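Local coordinates for 3-alpha-hydroxysteroid dehydrogenase (Pseudomonas sp., PDB 2DKN), which catalyses the reversible, NAD-dependent oxidation of the 3-alpha-hydroxyl group of steroids, as a Rossmann-fold oxidoreductase of the short-chain dehydrogenase family, at residues S2-T7 with E19-A24; A36-D41 with V52-D57; G96-L101 with A172-R177; A130-D135 with A164-V169. All blocks are in the same frame, centred on the assembly; numbering follows the deposited sequence.

In the fold
Contacts 1, 2 and 3 are buried and apolar for the most part, whereas contact 4 lies at the surface and rests on an arginine hydrogen bond and a shared water. Contacts 1 and 2 each press a helix onto a strand of the parallel Rossmann sheet, and they meet where Ala5 packs on Val55. Contacts 2 and 3 join through helices 45-59 and 79-102, with Leu56 and Val55 packing on Leu97. Contacts 3 and 4 both use helix 168-173, their segments adjoining in sequence; in each an arginine reaches to another helix, Arg174 laying its guanidinium against a methyl, Arg166 bonding a carbonyl. Of the four, contact 2 alone includes residues of the coenzyme pocket.

Contact 1 (S2-T7 with E19-A24); sequences SVIAIT and ELLARA
Strand 3-7 and the last turns of helix 12-23 come nearest at Ile4 and Leu21, whose CA atoms stand 8.4 Å apart, a gap that side chains fill without any hydrogen bond between the two backbones. Ile4 and Ile6, alternate residues of the strand, both direct their CB toward the helix, while Ala5 between them turns to the other face of the sheet. Leu21 answers both from the helix. Its CD1 lies 3.7 Å from Ile4 CD1 and 4.0 Å from Ile6 CD1, so one methyl bridges the two isoleucines. The second branch leans to the Ile4 side alone, with Leu21 CD2 4.1 Å from Ile4 CD1. The side chains of Ile4 and Leu21 cross at about a right angle and meet through their ends. In Ile4 a chi1 of -58° sets CG1 beside the backbone N, from where CD1 extends to the leucine; CG2, the shorter branch, lies 4.0 Å from Leu21 CD1. Around this trio, Val28 of the next strand packs on both Ile6 and Leu21, and His26 touches Ile4 and Leu21. The strand, helix and following strand 27-32 form the first beta-alpha-beta unit of the Rossmann fold. With methyl groups alone meeting across the interface, helix and strand are held here by dispersion and the exclusion of water, and by no directional bond.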
loop_
_atom_site.group_PDB
_atom_site.type_symbol
_atom_site.label_atom_id
_atom_site.label_comp_id
_atom_site.label_asym_id
_atom_site.label_seq_id
_atom_site.Cartn_x
_atom_site.Cartn_y
_atom_site.Cartn_z
ATOM N N SER A 2 0.308 -3.267 -23.230
ATOM C CA SER A 2 -0.841 -4.153 -22.947
ATOM C C SER A 2 -2.177 -3.425 -23.119
ATOM O O SER A 2 -2.191 -2.229 -23.400
ATOM C CB SER A 2 -0.707 -4.719 -21.547
ATOM O OG SER A 2 -0.432 -3.694 -20.637
ATOM N N VAL A 3 -3.279 -4.157 -22.939
ATOM C CA VAL A 3 -4.642 -3.633 -23.096
ATOM C C VAL A 3 -5.288 -3.603 -21.708
ATOM O O VAL A 3 -5.392 -4.632 -21.045
ATOM C CB VAL A 3 -5.480 -4.533 -24.000
ATOM C CG1 VAL A 3 -6.927 -3.995 -24.122
ATOM C CG2 VAL A 3 -4.801 -4.652 -25.383
ATOM N N ILE A 4 -5.680 -2.410 -21.277
ATOM C CA ILE A 4 -6.158 -2.205 -19.911
ATOM C C ILE A 4 -7.484 -1.457 -19.950
ATOM O O ILE A 4 -7.578 -0.406 -20.588
ATOM C CB ILE A 4 -5.152 -1.393 -19.090
ATOM C CG1 ILE A 4 -3.791 -2.096 -19.050
ATOM C CG2 ILE A 4 -5.684 -1.176 -17.656
ATOM C CD1 ILE A 4 -2.662 -1.120 -18.960
ATOM N N ALA A 5 -8.501 -2.010 -19.276
ATOM C CA ALA A 5 -9.800 -1.354 -19.115
ATOM C C ALA A 5 -9.822 -0.543 -17.829
ATOM O O ALA A 5 -9.347 -1.007 -16.786
ATOM C CB ALA A 5 -10.903 -2.391 -19.081
ATOM N N ILE A 6 -10.405 0.656 -17.892
ATOM C CA ILE A 6 -10.468 1.532 -16.709
ATOM C C ILE A 6 -11.900 2.063 -16.564
ATOM O O ILE A 6 -12.374 2.803 -17.438
ATOM C CB ILE A 6 -9.560 2.768 -16.870
ATOM C CG1 ILE A 6 -8.094 2.376 -17.028
ATOM C CG2 ILE A 6 -9.725 3.726 -15.640
ATOM C CD1 ILE A 6 -7.172 3.626 -17.252
ATOM N N THR A 7 -12.600 1.685 -15.494
ATOM C CA THR A 7 -13.897 2.308 -15.232
ATOM C C THR A 7 -13.656 3.638 -14.547
ATOM O O THR A 7 -12.688 3.781 -13.790
ATOM C CB THR A 7 -14.820 1.449 -14.353
ATOM O OG1 THR A 7 -14.339 1.460 -12.992
ATOM C CG2 THR A 7 -14.915 0.012 -14.906
ATOM N N GLU A 19 -4.547 8.662 -19.113
ATOM C CA GLU A 19 -3.502 9.456 -19.757
ATOM C C GLU A 19 -2.115 8.859 -19.511
ATOM O O GLU A 19 -1.328 8.681 -20.443
ATOM C CB GLU A 19 -3.574 10.864 -19.212
ATOM C CG GLU A 19 -2.509 11.803 -19.716
ATOM C CD GLU A 19 -2.862 13.237 -19.376
ATOM O OE1 GLU A 19 -3.828 13.765 -19.973
ATOM O OE2 GLU A 19 -2.191 13.835 -18.510
ATOM N N LEU A 20 -1.819 8.558 -18.254
ATOM C CA LEU A 20 -0.543 7.913 -17.898
ATOM C C LEU A 20 -0.259 6.641 -18.719
ATOM O O LEU A 20 0.813 6.501 -19.318
ATOM C CB LEU A 20 -0.516 7.620 -16.386
ATOM C CG LEU A 20 0.775 7.070 -15.757
ATOM C CD1 LEU A 20 0.690 7.177 -14.232
ATOM C CD2 LEU A 20 1.019 5.629 -16.160
ATOM N N LEU A 21 -1.204 5.701 -18.734
ATOM C CA LEU A 21 -1.028 4.436 -19.458
ATOM C C LEU A 21 -0.917 4.622 -20.968
ATOM O O LEU A 21 -0.155 3.922 -21.636
ATOM C CB LEU A 21 -2.183 3.477 -19.153
ATOM C CG LEU A 21 -2.219 2.986 -17.689
ATOM C CD1 LEU A 21 -3.484 2.158 -17.434
ATOM C CD2 LEU A 21 -0.967 2.180 -17.280
ATOM N N ALA A 22 -1.701 5.551 -21.505
ATOM C CA ALA A 22 -1.708 5.784 -22.950
ATOM C C ALA A 22 -0.321 6.292 -23.395
ATOM O O ALA A 22 0.252 5.813 -24.386
ATOM C CB ALA A 22 -2.785 6.780 -23.310
ATOM N N ARG A 23 0.208 7.248 -22.636
ATOM C CA ARG A 23 1.532 7.815 -22.903
ATOM C C ARG A 23 2.661 6.809 -22.790
ATOM O O ARG A 23 3.679 6.919 -23.477
ATOM C CB ARG A 23 1.780 9.008 -22.001
ATOM C CG ARG A 23 0.918 10.157 -22.413
ATOM C CD ARG A 23 1.073 11.339 -21.524
ATOM N NE ARG A 23 -0.014 12.287 -21.753
ATOM C CZ ARG A 23 -0.301 13.290 -20.933
ATOM N NH1 ARG A 23 -1.314 14.102 -21.209
ATOM N NH2 ARG A 23 0.427 13.471 -19.833
ATOM N N ALA A 24 2.474 5.817 -21.927
ATOM C CA ALA A 24 3.438 4.732 -21.780
ATOM C C ALA A 24 3.271 3.659 -22.854
ATOM O O ALA A 24 3.992 2.660 -22.852
ATOM C CB ALA A 24 3.328 4.113 -20.391
#

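Contact 2 (A36-D41 with V52-D57); sequences ADIEAD and VAAVLD. With NAI (1,4-dihydronicotinamide adenine dinucleotide), chain C.
Ile38 drives its CD1 methyl onto helix 45-59, reaching the backbone as well as side chains: CD1 lies 3.5 Å from Val55 N and 3.6 Å from Val55 CG2. Ala54 CB is met by both branches of the isoleucine, with Ile38 CD1 and CG2 each 3.7 Å from it. The fork straddles the alanine because CG1 is anti to the carbonyl carbon (chi1 -66°) and CG2 anti to the backbone N. Cutting this side chain back to an alanine would probably open a gap over Ala54 and leave Val55 CG2 without its methyl partner from this strand. Farther along the same segment, Asp41 OD2 accepts a hydrogen bond of 3.1 Å from N6A of the NADH adenine, at an N-H...O angle of 151°, and also bonds the hydroxyl of Ser43. Ala40 O lies 3.2 Å from adenine C2A. The segment carrying the adenine contacts is thus also packed on the helix. Strand 38-39 is an outermost strand of the sheet, hydrogen-bonded along strand 27-32 through Gly30 and Asp32; Ile31 of that strand touches both Ile38 and Val55, and Leu97 of helix 79-102 packs on Val55.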
loop_
_atom_site.group_PDB
_atom_site.type_symbol
_atom_site.label_atom_id
_atom_site.label_comp_id
_atom_site.label_asym_id
_atom_site.label_seq_id
_atom_site.Cartn_x
_atom_site.Cartn_y
_atom_site.Cartn_z
ATOM N N ALA A 36 -16.470 8.583 -22.920
ATOM C CA ALA A 36 -15.583 7.421 -22.793
ATOM C C ALA A 36 -15.800 6.522 -23.986
ATOM O O ALA A 36 -16.811 6.655 -24.662
ATOM C CB ALA A 36 -15.869 6.652 -21.478
ATOM N N ASP A 37 -14.855 5.615 -24.234
ATOM C CA ASP A 37 -15.011 4.590 -25.264
ATOM C C ASP A 37 -16.318 3.845 -25.090
ATOM O O ASP A 37 -17.027 3.575 -26.060
ATOM C CB ASP A 37 -13.872 3.566 -25.191
ATOM C CG ASP A 37 -12.523 4.180 -25.412
ATOM O OD1 ASP A 37 -11.572 3.781 -24.705
ATOM O OD2 ASP A 37 -12.412 5.084 -26.283
ATOM N N ILE A 38 -16.629 3.492 -23.844
ATOM C CA ILE A 38 -17.810 2.718 -23.524
ATOM C C ILE A 38 -18.628 3.517 -22.522
ATOM O O ILE A 38 -18.131 3.850 -21.445
ATOM C CB ILE A 38 -17.416 1.361 -22.913
ATOM C CG1 ILE A 38 -16.679 0.492 -23.941
ATOM C CG2 ILE A 38 -18.645 0.591 -22.382
ATOM C CD1 ILE A 38 -16.024 -0.695 -23.271
ATOM N N GLU A 39 -19.866 3.854 -22.891
ATOM C CA GLU A 39 -20.724 4.675 -22.040
ATOM C C GLU A 39 -21.737 3.745 -21.413
ATOM O O GLU A 39 -22.516 3.083 -22.122
ATOM C CB GLU A 39 -21.381 5.824 -22.838
ATOM C CG GLU A 39 -20.339 6.611 -23.593
ATOM C CD GLU A 39 -20.792 7.951 -24.155
ATOM O OE1 GLU A 39 -22.000 8.235 -24.225
ATOM O OE2 GLU A 39 -19.890 8.731 -24.529
ATOM N N ALA A 40 -21.681 3.638 -20.088
ATOM C CA ALA A 40 -22.523 2.695 -19.369
ATOM C C ALA A 40 -22.725 3.161 -17.938
ATOM O O ALA A 40 -21.824 3.768 -17.326
ATOM C CB ALA A 40 -21.901 1.302 -19.380
ATOM N N ASP A 41 -23.913 2.871 -17.414
ATOM C CA ASP A 41 -24.276 3.214 -16.053
ATOM C C ASP A 41 -24.004 2.005 -15.146
ATOM O O ASP A 41 -24.766 1.048 -15.111
ATOM C CB ASP A 41 -25.754 3.648 -15.992
ATOM C CG ASP A 41 -26.244 3.899 -14.555
ATOM O OD1 ASP A 41 -27.476 4.050 -14.334
ATOM O OD2 ASP A 41 -25.399 3.957 -13.636
ATOM N N VAL A 52 -19.543 -4.825 -19.586
ATOM C CA VAL A 52 -18.764 -6.063 -19.708
ATOM C C VAL A 52 -18.719 -6.539 -21.167
ATOM O O VAL A 52 -17.628 -6.808 -21.720
ATOM C CB VAL A 52 -19.296 -7.163 -18.765
ATOM C CG1 VAL A 52 -18.660 -8.536 -19.088
ATOM C CG2 VAL A 52 -19.025 -6.762 -17.280
ATOM N N ALA A 53 -19.892 -6.628 -21.795
ATOM C CA ALA A 53 -19.972 -7.083 -23.204
ATOM C C ALA A 53 -19.155 -6.180 -24.116
ATOM O O ALA A 53 -18.429 -6.657 -25.003
ATOM C CB ALA A 53 -21.430 -7.170 -23.679
ATOM N N ALA A 54 -19.256 -4.871 -23.891
ATOM C CA ALA A 54 -18.520 -3.893 -24.685
ATOM C C ALA A 54 -17.004 -3.987 -24.487
ATOM O O ALA A 54 -16.221 -3.888 -25.452
ATOM C CB ALA A 54 -19.002 -2.497 -24.383
ATOM N N VAL A 55 -16.571 -4.169 -23.244
ATOM C CA VAL A 55 -15.143 -4.376 -23.000
ATOM C C VAL A 55 -14.661 -5.642 -23.722
ATOM O O VAL A 55 -13.634 -5.604 -24.390
ATOM C CB VAL A 55 -14.799 -4.458 -21.486
ATOM C CG1 VAL A 55 -13.354 -4.920 -21.303
ATOM C CG2 VAL A 55 -15.050 -3.089 -20.793
ATOM N N LEU A 56 -15.384 -6.754 -23.570
ATOM C CA LEU A 56 -14.987 -8.016 -24.220
ATOM C C LEU A 56 -14.848 -7.843 -25.728
ATOM O O LEU A 56 -13.893 -8.331 -26.331
ATOM C CB LEU A 56 -15.978 -9.131 -23.914
ATOM C CG LEU A 56 -15.984 -9.587 -22.444
ATOM C CD1 LEU A 56 -17.137 -10.577 -22.154
ATOM C CD2 LEU A 56 -14.641 -10.198 -22.074
ATOM N N ASP A 57 -15.803 -7.138 -26.326
ATOM C CA ASP A 57 -15.740 -6.894 -27.761
ATOM C C ASP A 57 -14.474 -6.105 -28.097
ATOM O O ASP A 57 -13.739 -6.460 -29.019
ATOM C CB ASP A 57 -16.981 -6.136 -28.238
ATOM C CG ASP A 57 -16.918 -5.808 -29.715
ATOM O OD1 ASP A 57 -16.766 -6.749 -30.512
ATOM O OD2 ASP A 57 -16.996 -4.614 -30.071
HETATM P PA NAI C . -14.338 11.643 -10.066
HETATM O O1A NAI C . -15.748 11.982 -9.808
HETATM O O2A NAI C . -13.468 12.701 -10.630
HETATM O O5B NAI C . -14.260 10.377 -11.045
HETATM C C5B NAI C . -15.100 9.274 -10.865
HETATM C C4B NAI C . -15.578 8.840 -12.244
HETATM O O4B NAI C . -16.419 7.727 -12.007
HETATM C C3B NAI C . -16.398 9.913 -12.958
HETATM O O3B NAI C . -15.986 10.070 -14.302
HETATM C C2B NAI C . -17.788 9.304 -12.926
HETATM O O2B NAI C . -18.616 9.684 -14.003
HETATM C C1B NAI C . -17.501 7.800 -12.883
HETATM N N9A NAI C . -18.730 7.170 -12.380
HETATM C C8A NAI C . -19.405 7.452 -11.210
HETATM N N7A NAI C . -20.534 6.699 -11.198
HETATM C C5A NAI C . -20.594 5.967 -12.349
HETATM C C6A NAI C . -21.519 5.054 -12.871
HETATM N N6A NAI C . -22.724 4.831 -12.303
HETATM N N1A NAI C . -21.260 4.477 -14.099
HETATM C C2A NAI C . -20.123 4.790 -14.811
HETATM N N3A NAI C . -19.211 5.690 -14.306
HETATM C C4A NAI C . -19.458 6.274 -13.097
HETATM O O3 NAI C . -13.799 11.088 -8.661
HETATM P PN NAI C . -12.349 10.476 -8.314
HETATM O O1N NAI C . -11.493 10.339 -9.504
HETATM O O2N NAI C . -11.839 11.264 -7.178
HETATM O O5D NAI C . -12.796 9.030 -7.781
HETATM C C5D NAI C . -12.262 7.840 -8.343
HETATM C C4D NAI C . -12.350 6.774 -7.258
HETATM O O4D NAI C . -11.505 7.173 -6.185
HETATM C C3D NAI C . -13.749 6.619 -6.668
HETATM O O3D NAI C . -13.973 5.232 -6.449
HETATM C C2D NAI C . -13.625 7.290 -5.301
HETATM O O2D NAI C . -14.487 6.704 -4.365
HETATM C C1D NAI C . -12.172 6.998 -4.953
HETATM N N1N NAI C . -11.622 7.913 -3.916
HETATM C C2N NAI C . -11.557 9.257 -4.158
HETATM C C3N NAI C . -11.037 10.103 -3.192
HETATM C C7N NAI C . -10.908 11.578 -3.476
HETATM O O7N NAI C . -10.519 12.364 -2.403
HETATM N N7N NAI C . -11.145 12.089 -4.699
HETATM C C4N NAI C . -10.568 9.583 -1.970
HETATM C C5N NAI C . -10.606 8.188 -1.756
HETATM C C6N NAI C . -11.143 7.375 -2.743
#

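Contact 3 (G96-L101 with A172-R177); sequences GLAEAL and AGRGVR
In the Rossmann domain, the end of helix 79-102 packs against the turn that leads from helix 168-173 into strand 177-183, and Ala98 and Leu101 meet Arg174 and Val176 there. Ala98 offers its methyl to one face of the Arg174 guanidinium, 3.7 Å above the plane and offset toward the rim. The touch runs along the end of the chain, with Ala98 CB 3.7 Å from Arg174 NE and 3.8 Å from Arg174 CD. Arg174 reaches this far because its chain is extended from CG to NE, leaving the backbone with CG anti to the carbonyl carbon (chi1 -68°). Trp171, which also touches Ala98, makes a cation-pi contact with the same arginine. With an alanine here, Ala98 would probably lose its cover on this side and Trp171 its cationic partner. The second half of the contact makes no hydrogen bond. Val176 CG2 sits 3.7 Å from the backbone C of Leu101 and 3.9 Å from Leu101 CB, so the valine packs against the helix backbone as much as the side chain. Its other methyl, CG1, lies 4.1 Å from the same CB. Pro107 and Trp171 also touch Val176. Between the two contact residues, Gly175 leaves the helix with positive phi (78°) and two bonds running back into the last turn, one of them from Gly175 N to Ala172 O at 2.9 Å. This is a Schellman motif, a C-terminal helix cap, here turning the chain from helix 168-173 toward strand 177-183 of the parallel sheet.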
loop_
_atom_site.group_PDB
_atom_site.type_symbol
_atom_site.label_atom_id
_atom_site.label_comp_id
_atom_site.label_asym_id
_atom_site.label_seq_id
_atom_site.Cartn_x
_atom_site.Cartn_y
_atom_site.Cartn_z
ATOM N N GLY A 96 -17.422 -10.437 -14.464
ATOM C CA GLY A 96 -17.641 -10.538 -15.904
ATOM C C GLY A 96 -16.393 -10.585 -16.768
ATOM O O GLY A 96 -16.400 -11.179 -17.867
ATOM N N LEU A 97 -15.311 -10.002 -16.254
ATOM C CA LEU A 97 -14.049 -9.902 -16.991
ATOM C C LEU A 97 -12.942 -10.822 -16.454
ATOM O O LEU A 97 -11.839 -10.827 -16.998
ATOM C CB LEU A 97 -13.578 -8.441 -17.030
ATOM C CG LEU A 97 -14.531 -7.472 -17.739
ATOM C CD1 LEU A 97 -14.111 -6.047 -17.530
ATOM C CD2 LEU A 97 -14.586 -7.767 -19.257
ATOM N N ALA A 98 -13.254 -11.622 -15.425
ATOM C CA ALA A 98 -12.284 -12.564 -14.841
ATOM C C ALA A 98 -11.681 -13.507 -15.890
ATOM O O ALA A 98 -10.460 -13.732 -15.933
ATOM C CB ALA A 98 -12.939 -13.395 -13.721
ATOM N N GLU A 99 -12.538 -14.028 -16.763
ATOM C CA GLU A 99 -12.069 -14.969 -17.779
ATOM C C GLU A 99 -11.161 -14.281 -18.802
ATOM O O GLU A 99 -10.088 -14.796 -19.131
ATOM C CB GLU A 99 -13.256 -15.642 -18.459
ATOM C CG GLU A 99 -12.856 -16.608 -19.562
ATOM C CD GLU A 99 -14.066 -17.259 -20.190
ATOM O OE1 GLU A 99 -14.975 -16.542 -20.653
ATOM O OE2 GLU A 99 -14.113 -18.500 -20.201
ATOM N N ALA A 100 -11.567 -13.110 -19.274
ATOM C CA ALA A 100 -10.719 -12.320 -20.168
ATOM C C ALA A 100 -9.360 -11.995 -19.546
ATOM O O ALA A 100 -8.337 -12.073 -20.211
ATOM C CB ALA A 100 -11.428 -11.044 -20.607
ATOM N N LEU A 101 -9.354 -11.602 -18.273
ATOM C CA LEU A 101 -8.103 -11.337 -17.569
ATOM C C LEU A 101 -7.238 -12.585 -17.493
ATOM O O LEU A 101 -6.026 -12.510 -17.650
ATOM C CB LEU A 101 -8.378 -10.807 -16.158
ATOM C CG LEU A 101 -8.827 -9.327 -16.152
ATOM C CD1 LEU A 101 -9.519 -8.991 -14.811
ATOM C CD2 LEU A 101 -7.682 -8.369 -16.438
ATOM N N ALA A 172 -5.680 -15.848 -7.780
ATOM C CA ALA A 172 -4.415 -16.549 -7.989
ATOM C C ALA A 172 -4.622 -17.744 -8.910
ATOM O O ALA A 172 -3.786 -18.029 -9.764
ATOM C CB ALA A 172 -3.804 -16.999 -6.659
ATOM N N GLY A 173 -5.739 -18.442 -8.749
ATOM C CA GLY A 173 -5.966 -19.659 -9.534
ATOM C C GLY A 173 -6.153 -19.355 -11.007
ATOM O O GLY A 173 -5.845 -20.201 -11.864
ATOM N N ARG A 174 -6.660 -18.151 -11.294
ATOM C CA ARG A 174 -6.791 -17.617 -12.660
ATOM C C ARG A 174 -5.501 -17.006 -13.203
ATOM O O ARG A 174 -5.441 -16.634 -14.377
ATOM C CB ARG A 174 -7.883 -16.538 -12.712
ATOM C CG ARG A 174 -9.280 -17.045 -12.505
ATOM C CD ARG A 174 -10.288 -15.886 -12.462
ATOM N NE ARG A 174 -11.557 -16.334 -11.910
ATOM C CZ ARG A 174 -12.100 -15.841 -10.805
ATOM N NH1 ARG A 174 -13.254 -16.322 -10.368
ATOM N NH2 ARG A 174 -11.499 -14.854 -10.146
ATOM N N GLY A 175 -4.478 -16.881 -12.353
ATOM C CA GLY A 175 -3.182 -16.344 -12.750
ATOM C C GLY A 175 -3.219 -14.829 -12.843
ATOM O O GLY A 175 -2.425 -14.219 -13.557
ATOM N N VAL A 176 -4.158 -14.225 -12.114
ATOM C CA VAL A 176 -4.379 -12.779 -12.210
ATOM C C VAL A 176 -4.169 -12.173 -10.821
ATOM O O VAL A 176 -4.785 -12.628 -9.859
ATOM C CB VAL A 176 -5.826 -12.452 -12.668
ATOM C CG1 VAL A 176 -6.027 -10.925 -12.780
ATOM C CG2 VAL A 176 -6.161 -13.117 -13.997
ATOM N N ARG A 177 -3.319 -11.161 -10.698
ATOM C CA ARG A 177 -3.169 -10.506 -9.395
ATOM C C ARG A 177 -4.303 -9.507 -9.191
ATOM O O ARG A 177 -4.831 -8.937 -10.160
ATOM C CB ARG A 177 -1.800 -9.797 -9.275
ATOM C CG ARG A 177 -0.621 -10.770 -9.330
ATOM C CD ARG A 177 0.727 -10.071 -9.155
ATOM N NE ARG A 177 0.992 -9.126 -10.247
ATOM C CZ ARG A 177 0.809 -7.807 -10.163
ATOM N NH1 ARG A 177 0.351 -7.236 -9.032
ATOM N NH2 ARG A 177 1.085 -7.056 -11.222
#

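Contact 4 (A130-D135 with A164-V169); sequences AMLAGD and ARRNVV
The side chain of Arg166 runs past that of Leu132 in the opposite direction, and its guanidinium bonds that residue's carbonyl, tying the end of helix 149-166 to the last turn of helix 126-133. That last turn ends in a Schellman motif, in which Gly134 takes a positive phi and both Gly134 N and Asp135 N bond back, to Met131 O and Ala130 O. The bond across the contact, Arg166 NH1 to Leu132 O, is 2.9 Å long and nearly straight, at 173° about the hydrogen. It lies in the guanidinium plane but comes to the carbonyl from above the carbonyl's own plane. The same nitrogen rests beside the leucine, 3.8 Å from Leu132 CB. CG of Arg166 is anti to the backbone N (chi1 -171°), and a bend at chi3 (71°) then swings the flat group to the carbonyl. With NH1 on the carbonyl and NH2 on a water, the guanidinium is probably less able to rotate. Leu132 also touches Tyr87 of helix 79-102 and Cys162 of helix 149-166. One residue before Arg166, Arg165 serves the dimer, forming a salt bridge to Asp247 of the second subunit. The water closes the bridge at the surface: it donates to Leu132 O at 2.9 Å and accepts from Arg166 NH2 at 3.1 Å.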
loop_
_atom_site.group_PDB
_atom_site.type_symbol
_atom_site.label_atom_id
_atom_site.label_comp_id
_atom_site.label_asym_id
_atom_site.label_seq_id
_atom_site.Cartn_x
_atom_site.Cartn_y
_atom_site.Cartn_z
ATOM N N ALA A 130 -24.549 -7.784 3.498
ATOM C CA ALA A 130 -25.349 -7.974 2.295
ATOM C C ALA A 130 -24.518 -7.792 1.036
ATOM O O ALA A 130 -24.682 -8.498 0.051
ATOM C CB ALA A 130 -26.536 -7.017 2.309
ATOM N N MET A 131 -23.633 -6.802 1.058
ATOM C CA MET A 131 -22.697 -6.632 -0.046
ATOM C C MET A 131 -21.849 -7.875 -0.249
ATOM O O MET A 131 -21.762 -8.381 -1.358
ATOM C CB MET A 131 -21.828 -5.392 0.157
ATOM C CG MET A 131 -22.573 -4.129 -0.247
ATOM S SD MET A 131 -21.639 -2.607 -0.106
ATOM C CE MET A 131 -22.138 -2.034 1.524
ATOM N N LEU A 132 -21.232 -8.363 0.822
ATOM C CA LEU A 132 -20.318 -9.502 0.689
ATOM C C LEU A 132 -21.062 -10.788 0.295
ATOM O O LEU A 132 -20.492 -11.658 -0.357
ATOM C CB LEU A 132 -19.499 -9.703 1.961
ATOM C CG LEU A 132 -18.428 -8.641 2.234
ATOM C CD1 LEU A 132 -17.868 -8.868 3.642
ATOM C CD2 LEU A 132 -17.330 -8.749 1.180
ATOM N N ALA A 133 -22.341 -10.874 0.659
ATOM C CA ALA A 133 -23.224 -11.974 0.210
ATOM C C ALA A 133 -23.672 -11.812 -1.256
ATOM O O ALA A 133 -24.192 -12.748 -1.875
ATOM C CB ALA A 133 -24.446 -12.082 1.137
ATOM N N GLY A 134 -23.454 -10.629 -1.823
ATOM C CA GLY A 134 -23.829 -10.376 -3.213
ATOM C C GLY A 134 -25.303 -10.072 -3.408
ATOM O O GLY A 134 -25.775 -10.058 -4.537
ATOM N N ASP A 135 -26.012 -9.796 -2.306
ATOM C CA ASP A 135 -27.461 -9.526 -2.349
ATOM C C ASP A 135 -27.686 -8.041 -2.534
ATOM O O ASP A 135 -27.794 -7.287 -1.549
ATOM C CB ASP A 135 -28.141 -10.000 -1.057
ATOM C CG ASP A 135 -29.663 -9.952 -1.146
ATOM O OD1 ASP A 135 -30.194 -9.240 -2.011
ATOM O OD2 ASP A 135 -30.326 -10.620 -0.336
ATOM N N ALA A 164 -11.884 -8.038 -2.378
ATOM C CA ALA A 164 -10.605 -8.280 -3.040
ATOM C C ALA A 164 -9.765 -9.297 -2.250
ATOM O O ALA A 164 -9.198 -10.238 -2.810
ATOM C CB ALA A 164 -9.837 -6.975 -3.203
ATOM N N ARG A 165 -9.722 -9.112 -0.943
ATOM C CA ARG A 165 -8.918 -9.979 -0.080
ATOM C C ARG A 165 -9.542 -11.365 0.074
ATOM O O ARG A 165 -8.836 -12.375 0.075
ATOM C CB ARG A 165 -8.708 -9.307 1.258
ATOM C CG ARG A 165 -7.770 -8.092 1.142
ATOM C CD ARG A 165 -7.793 -7.246 2.414
ATOM N NE ARG A 165 -7.074 -7.856 3.530
ATOM C CZ ARG A 165 -5.745 -7.964 3.612
ATOM N NH1 ARG A 165 -4.972 -7.568 2.607
ATOM N NH2 ARG A 165 -5.185 -8.529 4.678
ATOM N N ARG A 166 -10.868 -11.406 0.179
ATOM C CA ARG A 166 -11.560 -12.685 0.359
ATOM C C ARG A 166 -11.353 -13.609 -0.831
ATOM O O ARG A 166 -11.238 -14.839 -0.667
ATOM C CB ARG A 166 -13.052 -12.472 0.598
ATOM C CG ARG A 166 -13.780 -13.747 0.998
ATOM C CD ARG A 166 -15.292 -13.536 0.939
ATOM N NE ARG A 166 -15.759 -13.429 -0.440
ATOM C CZ ARG A 166 -16.984 -13.017 -0.774
ATOM N NH1 ARG A 166 -17.850 -12.644 0.169
ATOM N NH2 ARG A 166 -17.336 -12.953 -2.046
ATOM N N ASN A 167 -11.300 -13.026 -2.022
ATOM C CA ASN A 167 -11.230 -13.803 -3.282
ATOM C C ASN A 167 -9.787 -14.000 -3.797
ATOM O O ASN A 167 -9.559 -14.323 -4.965
ATOM C CB ASN A 167 -12.062 -13.090 -4.355
ATOM C CG ASN A 167 -13.584 -13.144 -4.081
ATOM O OD1 ASN A 167 -14.359 -12.510 -4.808
ATOM N ND2 ASN A 167 -14.012 -13.902 -3.061
ATOM N N VAL A 168 -8.820 -13.796 -2.909
ATOM C CA VAL A 168 -7.401 -13.858 -3.240
ATOM C C VAL A 168 -7.001 -15.174 -3.910
ATOM O O VAL A 168 -6.239 -15.213 -4.875
ATOM C CB VAL A 168 -6.540 -13.564 -1.944
ATOM C CG1 VAL A 168 -6.623 -14.690 -0.948
ATOM C CG2 VAL A 168 -5.063 -13.293 -2.311
ATOM N N VAL A 169 -7.538 -16.272 -3.405
ATOM C CA VAL A 169 -7.178 -17.587 -3.966
ATOM C C VAL A 169 -7.813 -17.805 -5.346
ATOM O O VAL A 169 -7.143 -18.270 -6.250
ATOM C CB VAL A 169 -7.572 -18.718 -2.994
ATOM C CG1 VAL A 169 -7.416 -20.081 -3.663
ATOM C CG2 VAL A 169 -6.707 -18.628 -1.766
HETATM O O HOH W 1 -20.247 -12.622 -3.119
#